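Local coordinates for outer membrane protein assembly factor BamA (Haemophilus ducreyi, PDB 4K3C), which probably works in the Bam complex of the outer membrane, taking part in the assembly and insertion of beta-barrel proteins, at residues D217-G223 against S249-P255; N259-G265 against L310-Y316; T351-Y356 against I367-G372; G371-N377 against N429-A434. All blocks are in the same frame, centred on the assembly; numbering follows the deposited sequence.

Contact 1 of 4, residues D217-G223 against S249-P255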
loop_
_atom_site.group_PDB
_atom_site.type_symbol
_atom_site.label_atom_id
_atom_site.label_comp_id
_atom_site.label_asym_id
_atom_site.label_seq_id
_atom_site.Cartn_x
_atom_site.Cartn_y
_atom_site.Cartn_z
ATOM N N ASP A 217 -8.635 -10.561 15.546
ATOM C CA ASP A 217 -7.667 -9.528 15.831
ATOM C C ASP A 217 -7.199 -8.804 14.563
ATOM O O ASP A 217 -6.315 -7.943 14.617
ATOM C CB ASP A 217 -6.487 -10.151 16.582
ATOM C CG ASP A 217 -6.909 -11.329 17.465
ATOM O OD1 ASP A 217 -7.937 -11.231 18.171
ATOM O OD2 ASP A 217 -6.210 -12.363 17.448
ATOM N N GLY A 218 -7.779 -9.153 13.420
ATOM C CA GLY A 218 -7.499 -8.423 12.199
ATOM C C GLY A 218 -6.494 -9.029 11.233
ATOM O O GLY A 218 -6.158 -8.411 10.219
ATOM N N VAL A 219 -5.996 -10.224 11.528
ATOM C CA VAL A 219 -5.115 -10.902 10.576
ATOM C C VAL A 219 -5.906 -11.221 9.312
ATOM O O VAL A 219 -7.039 -11.702 9.392
ATOM C CB VAL A 219 -4.525 -12.204 11.163
ATOM C CG1 VAL A 219 -3.680 -12.929 10.118
ATOM C CG2 VAL A 219 -3.705 -11.893 12.395
ATOM N N SER A 220 -5.325 -10.944 8.149
ATOM C CA SER A 220 -6.025 -11.179 6.888
ATOM C C SER A 220 -5.528 -12.432 6.161
ATOM O O SER A 220 -4.352 -12.793 6.252
ATOM C CB SER A 220 -5.899 -9.965 5.969
ATOM O OG SER A 220 -4.588 -9.861 5.437
ATOM N N LEU A 221 -6.425 -13.087 5.431
ATOM C CA LEU A 221 -6.034 -14.235 4.630
ATOM C C LEU A 221 -6.377 -13.962 3.190
ATOM O O LEU A 221 -7.537 -13.889 2.837
ATOM C CB LEU A 221 -6.748 -15.503 5.094
ATOM C CG LEU A 221 -6.043 -16.845 4.858
ATOM C CD1 LEU A 221 -6.959 -17.828 4.128
ATOM C CD2 LEU A 221 -4.704 -16.653 4.124
ATOM N N GLY A 222 -5.356 -13.799 2.363
ATOM C CA GLY A 222 -5.546 -13.581 0.946
ATOM C C GLY A 222 -5.291 -14.840 0.136
ATOM O O GLY A 222 -4.316 -15.561 0.352
ATOM N N GLY A 223 -6.174 -15.115 -0.812
ATOM C CA GLY A 223 -5.944 -16.185 -1.762
ATOM C C GLY A 223 -5.843 -15.618 -3.160
ATOM O O GLY A 223 -6.540 -14.661 -3.498
ATOM N N SER A 249 -1.818 -19.031 -4.463
ATOM C CA SER A 249 -1.080 -18.649 -3.278
ATOM C C SER A 249 -1.930 -18.093 -2.174
ATOM O O SER A 249 -2.861 -17.330 -2.407
ATOM C CB SER A 249 -0.072 -17.582 -3.649
ATOM O OG SER A 249 -0.702 -16.319 -3.640
ATOM N N GLY A 250 -1.562 -18.435 -0.952
ATOM C CA GLY A 250 -2.250 -17.900 0.201
ATOM C C GLY A 250 -1.280 -17.067 0.988
ATOM O O GLY A 250 -0.161 -17.497 1.238
ATOM N N THR A 251 -1.675 -15.854 1.347
ATOM C CA THR A 251 -0.775 -15.023 2.122
ATOM C C THR A 251 -1.440 -14.329 3.319
ATOM O O THR A 251 -2.446 -13.639 3.162
ATOM C CB THR A 251 0.011 -13.996 1.252
ATOM O OG1 THR A 251 -0.552 -12.695 1.424
ATOM C CG2 THR A 251 0.048 -14.381 -0.240
ATOM N N LEU A 252 -0.844 -14.534 4.502
ATOM C CA LEU A 252 -1.328 -14.028 5.785
ATOM C C LEU A 252 -0.818 -12.638 6.052
ATOM O O LEU A 252 0.384 -12.422 6.063
ATOM C CB LEU A 252 -0.845 -14.937 6.909
ATOM C CG LEU A 252 -1.663 -16.204 7.189
ATOM C CD1 LEU A 252 -1.230 -16.912 8.462
ATOM C CD2 LEU A 252 -3.137 -15.866 7.271
ATOM N N GLY A 253 -1.728 -11.694 6.278
ATOM C CA GLY A 253 -1.365 -10.307 6.542
ATOM C C GLY A 253 -1.610 -9.923 7.986
ATOM O O GLY A 253 -2.617 -10.328 8.574
ATOM N N PHE A 254 -0.687 -9.150 8.557
ATOM C CA PHE A 254 -0.686 -8.830 9.989
ATOM C C PHE A 254 -0.584 -7.336 10.198
ATOM O O PHE A 254 0.442 -6.738 9.879
ATOM C CB PHE A 254 0.480 -9.521 10.665
ATOM C CG PHE A 254 0.482 -11.004 10.475
ATOM C CD1 PHE A 254 -0.239 -11.833 11.337
ATOM C CD2 PHE A 254 1.187 -11.579 9.427
ATOM C CE1 PHE A 254 -0.242 -13.198 11.165
ATOM C CE2 PHE A 254 1.186 -12.952 9.240
ATOM C CZ PHE A 254 0.471 -13.762 10.110
ATOM N N PRO A 255 -1.657 -6.728 10.733
ATOM C CA PRO A 255 -1.864 -5.276 10.814
ATOM C C PRO A 255 -1.474 -4.667 12.138
ATOM O O PRO A 255 -2.367 -4.381 12.923
ATOM C CB PRO A 255 -3.379 -5.147 10.643
ATOM C CG PRO A 255 -3.920 -6.395 11.242
ATOM C CD PRO A 255 -2.872 -7.477 11.091
HETATM O O HOH W 1 -3.952 -11.262 3.426
#
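S220 faces G253 and G222 faces T251 as antiparallel hydrogen-bonded pairs, with L221 and L252 forming the non-hydrogen-bonded pair between them. The short strand axes approach to 4.7 Å and run at 161° to one another, as expected for two twisted strands of a beta hairpin in the barrel. Each hydrogen-bonded pair is closed by two backbone bonds; S220 N reaches G253 O at 2.8 Å, and T251 N reaches G222 O at the same length.

The side chains sort onto two faces. On one, L221 and L252 lean across each other, their CD2 atoms 3.6 Å apart. Farther toward the hairpin's open end, V219 lies alongside F254 and points the same way. Its chi1 of 177° turns CG1 away from the backbone N, and both methyls meet one part of the ring: CG1 is 3.6 Å from F254 CE1, and CG2 packs against F254 CD1. P255, on the other side of the chain from the F254 ring, lays CG 3.2 Å from G218 O, beyond the regular strand pairing.

The opposite face is polar. A water there donates to T251 O at 2.8 Å and also lies beside S220 OG, although that second distance is too short to be trusted. G253, opposite S220, has no side chain, and S220 OG lies over its CA at 3.4 Å.

This division, aliphatic and aromatic groups on one face and a serine, a threonine and water on the other, is consistent with a transmembrane barrel wall whose outer surface meets lipid and whose inner surface is hydrated.

Contact 2 of 4, residues N259-G265 against L310-Y316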
loop_
_atom_site.group_PDB
_atom_site.type_symbol
_atom_site.label_atom_id
_atom_site.label_comp_id
_atom_site.label_asym_id
_atom_site.label_seq_id
_atom_site.Cartn_x
_atom_site.Cartn_y
_atom_site.Cartn_z
ATOM N N ASN A 259 1.464 2.120 11.029
ATOM C CA ASN A 259 2.617 2.475 10.236
ATOM C C ASN A 259 3.427 1.238 9.869
ATOM O O ASN A 259 4.325 1.309 9.032
ATOM C CB ASN A 259 3.481 3.494 10.975
ATOM C CG ASN A 259 2.892 4.883 10.930
ATOM O OD1 ASN A 259 1.799 5.088 10.403
ATOM N ND2 ASN A 259 3.611 5.846 11.483
ATOM N N ASN A 260 3.108 0.105 10.492
ATOM C CA ASN A 260 3.829 -1.130 10.200
ATOM C C ASN A 260 2.901 -2.288 9.964
ATOM O O ASN A 260 1.808 -2.328 10.507
ATOM C CB ASN A 260 4.793 -1.498 11.325
ATOM C CG ASN A 260 5.642 -0.332 11.769
ATOM O OD1 ASN A 260 5.178 0.529 12.516
ATOM N ND2 ASN A 260 6.890 -0.294 11.314
ATOM N N SER A 261 3.352 -3.235 9.151
ATOM C CA SER A 261 2.620 -4.476 8.940
ATOM C C SER A 261 3.539 -5.553 8.350
ATOM O O SER A 261 4.567 -5.245 7.742
ATOM C CB SER A 261 1.406 -4.227 8.054
ATOM O OG SER A 261 1.762 -3.422 6.947
ATOM N N TYR A 262 3.180 -6.814 8.551
ATOM C CA TYR A 262 3.997 -7.916 8.083
ATOM C C TYR A 262 3.130 -8.764 7.221
ATOM O O TYR A 262 1.918 -8.587 7.190
ATOM C CB TYR A 262 4.536 -8.730 9.266
ATOM C CG TYR A 262 5.331 -7.830 10.151
ATOM C CD1 TYR A 262 6.672 -7.564 9.883
ATOM C CD2 TYR A 262 4.720 -7.149 11.197
ATOM C CE1 TYR A 262 7.393 -6.681 10.667
ATOM C CE2 TYR A 262 5.435 -6.262 11.982
ATOM C CZ TYR A 262 6.766 -6.025 11.711
ATOM O OH TYR A 262 7.451 -5.136 12.502
ATOM N N TYR A 263 3.746 -9.674 6.489
ATOM C CA TYR A 263 2.963 -10.722 5.859
ATOM C C TYR A 263 3.798 -11.996 5.747
ATOM O O TYR A 263 5.040 -11.945 5.710
ATOM C CB TYR A 263 2.419 -10.265 4.515
ATOM C CG TYR A 263 3.506 -9.954 3.525
ATOM C CD1 TYR A 263 4.120 -10.968 2.796
ATOM C CD2 TYR A 263 3.925 -8.664 3.314
ATOM C CE1 TYR A 263 5.116 -10.708 1.893
ATOM C CE2 TYR A 263 4.933 -8.391 2.400
ATOM C CZ TYR A 263 5.522 -9.423 1.695
ATOM O OH TYR A 263 6.530 -9.174 0.786
ATOM N N LEU A 264 3.105 -13.130 5.755
ATOM C CA LEU A 264 3.694 -14.432 5.482
ATOM C C LEU A 264 2.841 -15.090 4.408
ATOM O O LEU A 264 1.612 -15.075 4.495
ATOM C CB LEU A 264 3.660 -15.310 6.727
ATOM C CG LEU A 264 4.856 -15.392 7.675
ATOM C CD1 LEU A 264 4.620 -16.492 8.731
ATOM C CD2 LEU A 264 6.190 -15.603 6.935
ATOM N N GLY A 265 3.471 -15.681 3.402
ATOM C CA GLY A 265 2.715 -16.377 2.372
ATOM C C GLY A 265 3.360 -17.672 1.926
ATOM O O GLY A 265 4.575 -17.828 2.009
ATOM N N LEU A 310 8.114 -19.705 -0.013
ATOM C CA LEU A 310 7.749 -19.038 1.239
ATOM C C LEU A 310 8.020 -17.544 1.132
ATOM O O LEU A 310 9.028 -17.135 0.546
ATOM C CB LEU A 310 8.523 -19.622 2.413
ATOM C CG LEU A 310 8.337 -18.916 3.749
ATOM C CD1 LEU A 310 6.898 -18.962 4.191
ATOM C CD2 LEU A 310 9.244 -19.561 4.771
ATOM N N SER A 311 7.124 -16.733 1.690
ATOM C CA SER A 311 7.237 -15.287 1.530
ATOM C C SER A 311 6.959 -14.544 2.814
ATOM O O SER A 311 6.007 -14.868 3.530
ATOM C CB SER A 311 6.293 -14.782 0.448
ATOM O OG SER A 311 6.739 -15.243 -0.807
ATOM N N PHE A 312 7.803 -13.550 3.091
ATOM C CA PHE A 312 7.707 -12.747 4.297
ATOM C C PHE A 312 8.014 -11.334 3.882
ATOM O O PHE A 312 8.819 -11.117 2.983
ATOM C CB PHE A 312 8.727 -13.228 5.334
ATOM C CG PHE A 312 9.757 -14.157 4.760
ATOM C CD1 PHE A 312 10.876 -13.659 4.115
ATOM C CD2 PHE A 312 9.595 -15.526 4.832
ATOM C CE1 PHE A 312 11.822 -14.516 3.565
ATOM C CE2 PHE A 312 10.537 -16.376 4.279
ATOM C CZ PHE A 312 11.647 -15.871 3.648
ATOM N N GLY A 313 7.359 -10.367 4.506
ATOM C CA GLY A 313 7.654 -8.983 4.207
ATOM C C GLY A 313 7.324 -8.098 5.385
ATOM O O GLY A 313 6.572 -8.507 6.277
ATOM N N TRP A 314 7.888 -6.893 5.399
ATOM C CA TRP A 314 7.542 -5.915 6.406
ATOM C C TRP A 314 7.310 -4.568 5.762
ATOM O O TRP A 314 8.072 -4.154 4.892
ATOM C CB TRP A 314 8.652 -5.805 7.445
ATOM C CG TRP A 314 8.569 -4.549 8.251
ATOM C CD1 TRP A 314 7.535 -4.147 9.054
ATOM C CD2 TRP A 314 9.557 -3.521 8.326
ATOM N NE1 TRP A 314 7.818 -2.945 9.622
ATOM C CE2 TRP A 314 9.057 -2.530 9.197
ATOM C CE3 TRP A 314 10.819 -3.338 7.743
ATOM C CZ2 TRP A 314 9.782 -1.364 9.508
ATOM C CZ3 TRP A 314 11.536 -2.179 8.048
ATOM C CH2 TRP A 314 11.012 -1.210 8.925
ATOM N N ASN A 315 6.268 -3.867 6.188
ATOM C CA ASN A 315 5.907 -2.632 5.508
ATOM C C ASN A 315 5.703 -1.442 6.382
ATOM O O ASN A 315 4.731 -1.360 7.140
ATOM C CB ASN A 315 4.689 -2.823 4.633
ATOM C CG ASN A 315 5.042 -3.434 3.327
ATOM O OD1 ASN A 315 5.519 -2.742 2.418
ATOM N ND2 ASN A 315 4.853 -4.751 3.220
ATOM N N TYR A 316 6.628 -0.506 6.236
ATOM C CA TYR A 316 6.580 0.735 6.966
ATOM C C TYR A 316 6.085 1.850 6.054
ATOM O O TYR A 316 6.559 1.993 4.927
ATOM C CB TYR A 316 7.960 1.045 7.551
ATOM C CG TYR A 316 8.050 2.385 8.243
ATOM C CD1 TYR A 316 7.686 2.540 9.577
ATOM C CD2 TYR A 316 8.505 3.503 7.561
ATOM C CE1 TYR A 316 7.778 3.783 10.200
ATOM C CE2 TYR A 316 8.595 4.734 8.174
ATOM C CZ TYR A 316 8.231 4.871 9.483
ATOM O OH TYR A 316 8.336 6.113 10.059
HETATM O O HOH W 2 2.252 -0.324 6.351
#
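Y263 reaches across to G313 because its chi1 of 63° places CG between the backbone N and carbonyl carbon, folding the ring over the neighbouring strand. G313 CA then stands 3.6 Å from the ring centroid and 26° off its normal, a CH-pi contact over the face. This is aromatic rescue of glycine, the ring covering the glycine backbone. N315 ND2 meets the same ring at its edge, 3.7 Å from Y263 CE2, while N315 OD1 is bonded to N332 of the next strand.

On the other face, Y262 and W314 start from different torsions yet point the same way. The Y262 ring and the five-membered ring of W314 are inclined by only 21° but offset, with centroids 4.7 Å apart; the detail is doubtful, because the model sets their nearest carbons too close. L264 CD2 closes on F312 CB at 3.8 Å.

Backbone bonds pair Y263 with G313 and G265 with S311, and a water donates to N315 O at 2.8 Å.

In the wall of the Omp85 transmembrane barrel, strand 242-254 borders 260-274 and strand 328-338 borders 303-317, receiving W314 on I333 and Y263 on S334. Helix 280-288 lies in the connection between the two paired strands.

Contact 3 of 4, residues T351-Y356 against I367-G372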
loop_
_atom_site.group_PDB
_atom_site.type_symbol
_atom_site.label_atom_id
_atom_site.label_comp_id
_atom_site.label_asym_id
_atom_site.label_seq_id
_atom_site.Cartn_x
_atom_site.Cartn_y
_atom_site.Cartn_z
ATOM N N THR A 351 14.919 -4.371 -0.338
ATOM C CA THR A 351 14.704 -3.311 0.615
ATOM C C THR A 351 14.584 -1.993 -0.041
ATOM O O THR A 351 15.510 -1.572 -0.649
ATOM C CB THR A 351 15.901 -3.170 1.505
ATOM O OG1 THR A 351 16.352 -4.459 1.869
ATOM C CG2 THR A 351 15.551 -2.443 2.750
ATOM N N ASN A 352 13.467 -1.310 0.122
ATOM C CA ASN A 352 13.348 0.044 -0.360
ATOM C C ASN A 352 13.027 1.009 0.714
ATOM O O ASN A 352 12.614 0.645 1.768
ATOM C CB ASN A 352 12.267 0.188 -1.387
ATOM C CG ASN A 352 12.201 -0.934 -2.265
ATOM O OD1 ASN A 352 11.502 -1.867 -1.983
ATOM N ND2 ASN A 352 12.927 -0.885 -3.352
ATOM N N PHE A 353 13.183 2.268 0.378
ATOM C CA PHE A 353 13.157 3.345 1.299
ATOM C C PHE A 353 12.796 4.503 0.457
ATOM O O PHE A 353 13.323 4.663 -0.597
ATOM C CB PHE A 353 14.569 3.530 1.807
ATOM C CG PHE A 353 14.814 4.834 2.450
ATOM C CD1 PHE A 353 14.065 5.239 3.512
ATOM C CD2 PHE A 353 15.818 5.642 2.011
ATOM C CE1 PHE A 353 14.292 6.434 4.105
ATOM C CE2 PHE A 353 16.047 6.832 2.609
ATOM C CZ PHE A 353 15.278 7.229 3.657
ATOM N N SER A 354 11.873 5.309 0.915
ATOM C CA SER A 354 11.644 6.579 0.307
ATOM C C SER A 354 11.284 7.464 1.458
ATOM O O SER A 354 10.551 7.060 2.321
ATOM C CB SER A 354 10.524 6.502 -0.690
ATOM O OG SER A 354 9.317 6.329 -0.010
ATOM N N GLY A 355 11.857 8.653 1.482
ATOM C CA GLY A 355 11.649 9.617 2.529
ATOM C C GLY A 355 11.650 11.018 1.999
ATOM O O GLY A 355 12.221 11.318 0.989
ATOM N N TYR A 356 10.979 11.877 2.721
ATOM C CA TYR A 356 10.766 13.261 2.323
ATOM C C TYR A 356 11.098 14.234 3.459
ATOM O O TYR A 356 10.663 14.058 4.600
ATOM C CB TYR A 356 9.320 13.479 1.857
ATOM C CG TYR A 356 8.918 12.705 0.619
ATOM C CD1 TYR A 356 8.759 11.329 0.660
ATOM C CD2 TYR A 356 8.662 13.354 -0.580
ATOM C CE1 TYR A 356 8.390 10.613 -0.460
ATOM C CE2 TYR A 356 8.282 12.643 -1.709
ATOM C CZ TYR A 356 8.151 11.268 -1.636
ATOM O OH TYR A 356 7.789 10.540 -2.734
ATOM N N ILE A 367 13.016 18.053 -0.042
ATOM C CA ILE A 367 14.096 17.236 -0.571
ATOM C C ILE A 367 13.638 15.818 -0.405
ATOM O O ILE A 367 13.279 15.426 0.696
ATOM C CB ILE A 367 15.440 17.423 0.194
ATOM C CG1 ILE A 367 16.017 18.806 -0.061
ATOM C CG2 ILE A 367 16.475 16.386 -0.249
ATOM C CD1 ILE A 367 17.477 18.889 0.224
ATOM N N ALA A 368 13.629 15.053 -1.491
ATOM C CA ALA A 368 13.244 13.647 -1.418
ATOM C C ALA A 368 14.379 12.750 -1.861
ATOM O O ALA A 368 15.177 13.111 -2.726
ATOM C CB ALA A 368 12.014 13.381 -2.246
ATOM N N THR A 369 14.453 11.580 -1.240
ATOM C CA THR A 369 15.511 10.620 -1.514
ATOM C C THR A 369 14.870 9.243 -1.540
ATOM O O THR A 369 13.855 9.036 -0.894
ATOM C CB THR A 369 16.628 10.667 -0.433
ATOM O OG1 THR A 369 16.162 10.053 0.778
ATOM C CG2 THR A 369 17.055 12.117 -0.144
ATOM N N LYS A 370 15.451 8.323 -2.308
ATOM C CA LYS A 370 14.922 6.966 -2.487
ATOM C C LYS A 370 16.112 6.039 -2.683
ATOM O O LYS A 370 17.108 6.417 -3.319
ATOM C CB LYS A 370 14.025 6.883 -3.733
ATOM C CG LYS A 370 12.850 7.845 -3.735
ATOM C CD LYS A 370 12.101 7.834 -5.068
ATOM C CE LYS A 370 10.722 8.539 -4.962
ATOM N NZ LYS A 370 10.743 10.027 -4.721
ATOM N N GLY A 371 16.020 4.829 -2.146
ATOM C CA GLY A 371 17.081 3.854 -2.325
ATOM C C GLY A 371 16.526 2.444 -2.329
ATOM O O GLY A 371 15.625 2.131 -1.567
ATOM N N GLY A 372 17.060 1.587 -3.185
ATOM C CA GLY A 372 16.609 0.218 -3.226
ATOM C C GLY A 372 17.737 -0.770 -3.401
ATOM O O GLY A 372 18.697 -0.511 -4.117
#
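The F353–G371 and G355–T369 pairs belong to a beta hairpin, strands 346-358 and 366-378, in the wall of the Omp85 barrel. The two short segments run antiparallel at 179°. G355 and T369 exchange both backbone bonds, G355 N reaching T369 O at 3.1 Å, and G371 N donates to F353 O over the same length.

Side chains alternate between the faces. F353 and T369 share one, where chi1 of 163° swings the phenyl ring along its own strand toward G355, and CE2 comes obliquely to 3.7 Å from T369 OG1. The ring also lies over the backbone N of G355, two residues on, offset toward the rim. Exposure of F353 fits a lipid-facing surface.

N352, S354, Y356 and K370 occupy the other, more polar face, probably turned to the barrel interior. S354 OG is bonded to S330 OG on the adjoining strand 328-338, and K370 NZ forms a long, weak ion pair with E437. K370 bends at its last torsion, which leaves NZ 3.6 Å from Y356 OH. On the ring itself, A368 CB sits over one face of Y356, 4.1 Å from the ring centroid and 3.7 Å from CD2.

Contact 4 of 4, residues G371-N377 against N429-A434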
loop_
_atom_site.group_PDB
_atom_site.type_symbol
_atom_site.label_atom_id
_atom_site.label_comp_id
_atom_site.label_asym_id
_atom_site.label_seq_id
_atom_site.Cartn_x
_atom_site.Cartn_y
_atom_site.Cartn_z
ATOM N N GLY A 371 16.020 4.829 -2.146
ATOM C CA GLY A 371 17.081 3.854 -2.325
ATOM C C GLY A 371 16.526 2.444 -2.329
ATOM O O GLY A 371 15.625 2.131 -1.567
ATOM N N GLY A 372 17.060 1.587 -3.185
ATOM C CA GLY A 372 16.609 0.218 -3.226
ATOM C C GLY A 372 17.737 -0.770 -3.401
ATOM O O GLY A 372 18.697 -0.511 -4.117
ATOM N N LEU A 373 17.607 -1.917 -2.746
ATOM C CA LEU A 373 18.617 -2.948 -2.769
ATOM C C LEU A 373 17.923 -4.266 -3.041
ATOM O O LEU A 373 16.940 -4.602 -2.378
ATOM C CB LEU A 373 19.270 -3.001 -1.406
ATOM C CG LEU A 373 20.787 -2.998 -1.297
ATOM C CD1 LEU A 373 21.153 -2.662 0.149
ATOM C CD2 LEU A 373 21.367 -4.357 -1.714
ATOM N N ALA A 374 18.430 -5.007 -4.021
ATOM C CA ALA A 374 17.827 -6.274 -4.436
ATOM C C ALA A 374 18.897 -7.320 -4.631
ATOM O O ALA A 374 19.884 -7.083 -5.317
ATOM C CB ALA A 374 17.078 -6.098 -5.717
ATOM N N TYR A 375 18.693 -8.494 -4.060
ATOM C CA TYR A 375 19.698 -9.526 -4.156
ATOM C C TYR A 375 19.092 -10.917 -4.209
ATOM O O TYR A 375 18.245 -11.272 -3.391
ATOM C CB TYR A 375 20.655 -9.430 -2.980
ATOM C CG TYR A 375 21.620 -10.570 -2.918
ATOM C CD1 TYR A 375 22.540 -10.776 -3.925
ATOM C CD2 TYR A 375 21.609 -11.447 -1.857
ATOM C CE1 TYR A 375 23.442 -11.827 -3.871
ATOM C CE2 TYR A 375 22.495 -12.506 -1.788
ATOM C CZ TYR A 375 23.414 -12.686 -2.795
ATOM O OH TYR A 375 24.294 -13.736 -2.721
ATOM N N THR A 376 19.540 -11.701 -5.180
ATOM C CA THR A 376 19.133 -13.085 -5.299
ATOM C C THR A 376 20.365 -13.947 -5.256
ATOM O O THR A 376 21.382 -13.608 -5.843
ATOM C CB THR A 376 18.440 -13.380 -6.667
ATOM O OG1 THR A 376 17.478 -12.363 -6.960
ATOM C CG2 THR A 376 17.729 -14.737 -6.650
ATOM N N ASN A 377 20.271 -15.070 -4.565
ATOM C CA ASN A 377 21.148 -16.189 -4.877
ATOM C C ASN A 377 20.470 -17.543 -4.762
ATOM O O ASN A 377 19.306 -17.651 -4.345
ATOM C CB ASN A 377 22.461 -16.173 -4.094
ATOM C CG ASN A 377 23.646 -16.580 -4.961
ATOM O OD1 ASN A 377 23.959 -17.765 -5.109
ATOM N ND2 ASN A 377 24.292 -15.594 -5.563
ATOM N N ASN A 429 21.992 -10.622 -10.589
ATOM C CA ASN A 429 21.408 -11.038 -9.314
ATOM C C ASN A 429 21.623 -10.054 -8.162
ATOM O O ASN A 429 21.386 -10.386 -6.987
ATOM C CB ASN A 429 21.897 -12.427 -8.902
ATOM C CG ASN A 429 23.366 -12.438 -8.542
ATOM O OD1 ASN A 429 24.181 -11.778 -9.190
ATOM N ND2 ASN A 429 23.713 -13.184 -7.507
ATOM N N ALA A 430 22.065 -8.845 -8.502
ATOM C CA ALA A 430 22.320 -7.801 -7.506
ATOM C C ALA A 430 22.093 -6.435 -8.111
ATOM O O ALA A 430 22.685 -6.089 -9.125
ATOM C CB ALA A 430 23.700 -7.898 -6.970
ATOM N N MET A 431 21.216 -5.671 -7.481
ATOM C CA MET A 431 20.833 -4.370 -7.976
ATOM C C MET A 431 20.899 -3.406 -6.791
ATOM O O MET A 431 20.523 -3.765 -5.677
ATOM C CB MET A 431 19.419 -4.429 -8.577
ATOM C CG MET A 431 18.859 -3.090 -8.993
ATOM S SD MET A 431 17.638 -3.132 -10.315
ATOM C CE MET A 431 16.256 -3.829 -9.449
ATOM N N VAL A 432 21.449 -2.219 -7.009
ATOM C CA VAL A 432 21.283 -1.137 -6.068
ATOM C C VAL A 432 20.938 0.086 -6.900
ATOM O O VAL A 432 21.463 0.284 -8.001
ATOM C CB VAL A 432 22.543 -0.876 -5.179
ATOM C CG1 VAL A 432 22.241 0.172 -4.127
ATOM C CG2 VAL A 432 23.010 -2.141 -4.484
ATOM N N ASN A 433 20.019 0.887 -6.391
ATOM C CA ASN A 433 19.695 2.138 -7.034
ATOM C C ASN A 433 19.459 3.149 -5.935
ATOM O O ASN A 433 19.145 2.777 -4.803
ATOM C CB ASN A 433 18.445 1.995 -7.892
ATOM C CG ASN A 433 17.185 1.750 -7.061
ATOM O OD1 ASN A 433 17.159 0.885 -6.195
ATOM N ND2 ASN A 433 16.147 2.529 -7.317
ATOM N N ALA A 434 19.634 4.425 -6.249
ATOM C CA ALA A 434 19.259 5.460 -5.304
ATOM C C ALA A 434 18.967 6.711 -6.075
ATOM O O ALA A 434 19.235 6.784 -7.279
ATOM C CB ALA A 434 20.332 5.697 -4.317
#
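T376 and N429 lie on the close-fitting face of this antiparallel beta pairing in the Omp85 barrel, while L373 and V432 lie on its more open one. The strand axes run at 179°, and the hydrogen-bonded pairs A374–M431 and G372–N433 each contribute two backbone bonds.

On the close-fitting face N429, which is buried, is bonded to T376 at two points. Its carbonyl O accepts T376 N at 2.9 Å. Its side chain turns back with chi1 of 68°, CG lying between the backbone N and carbonyl carbon, and this brings ND2 to T376 O at 2.9 Å, nearly in line with that carbonyl. ND2 also bonds to T467 OG1, so one amide nitrogen ties this pairing to the residues following strand 453-465. T376 OG1 is itself held by Q348 and more weakly by Y390, which also covers A374; this face therefore probably looks into the barrel, where loop residues such as Y390 lie against it. Farther along the same face, A374 and M431 meet CB to CB at 4.1 Å, and the methionine chain continues onto V464.

The other face carries L373, V432, Y375 and A434, with L373 and A434 exposed, as suits contact with lipid. Packing between the two strands is lighter here. L373 and V432 lie side by side pointing the same way, with L373 CD2 at 3.9 Å from V432 CG2, while V432 also reaches T463 and W465 on the next strand. The Y375 ring presents its edge rather than a face to the smaller neighbour, with CD1 standing 4.3 Å from A430 CB.

In the fold
All four contacts pair adjacent antiparallel strands of the C-terminal Omp85 barrel and follow one another along the chain in numerical order. Contacts 1 and 2 have centres about 10 Å apart and are joined directly, because strands 242-254 and 260-274 are neighbours whose backbones probably hydrogen-bond. Contacts 3 and 4 share G371 and G372 on strand 366-378, with centres about 14 Å apart. Strand 328-338 separates contact 2 from contact 3, whose nearest atoms are about 7 Å apart; contacts 1 and 4 do not touch, with centres about 27 Å apart. The series follows the curved wall strand by strand, forming part of the closed barrel rather than the preceding POTRA domains.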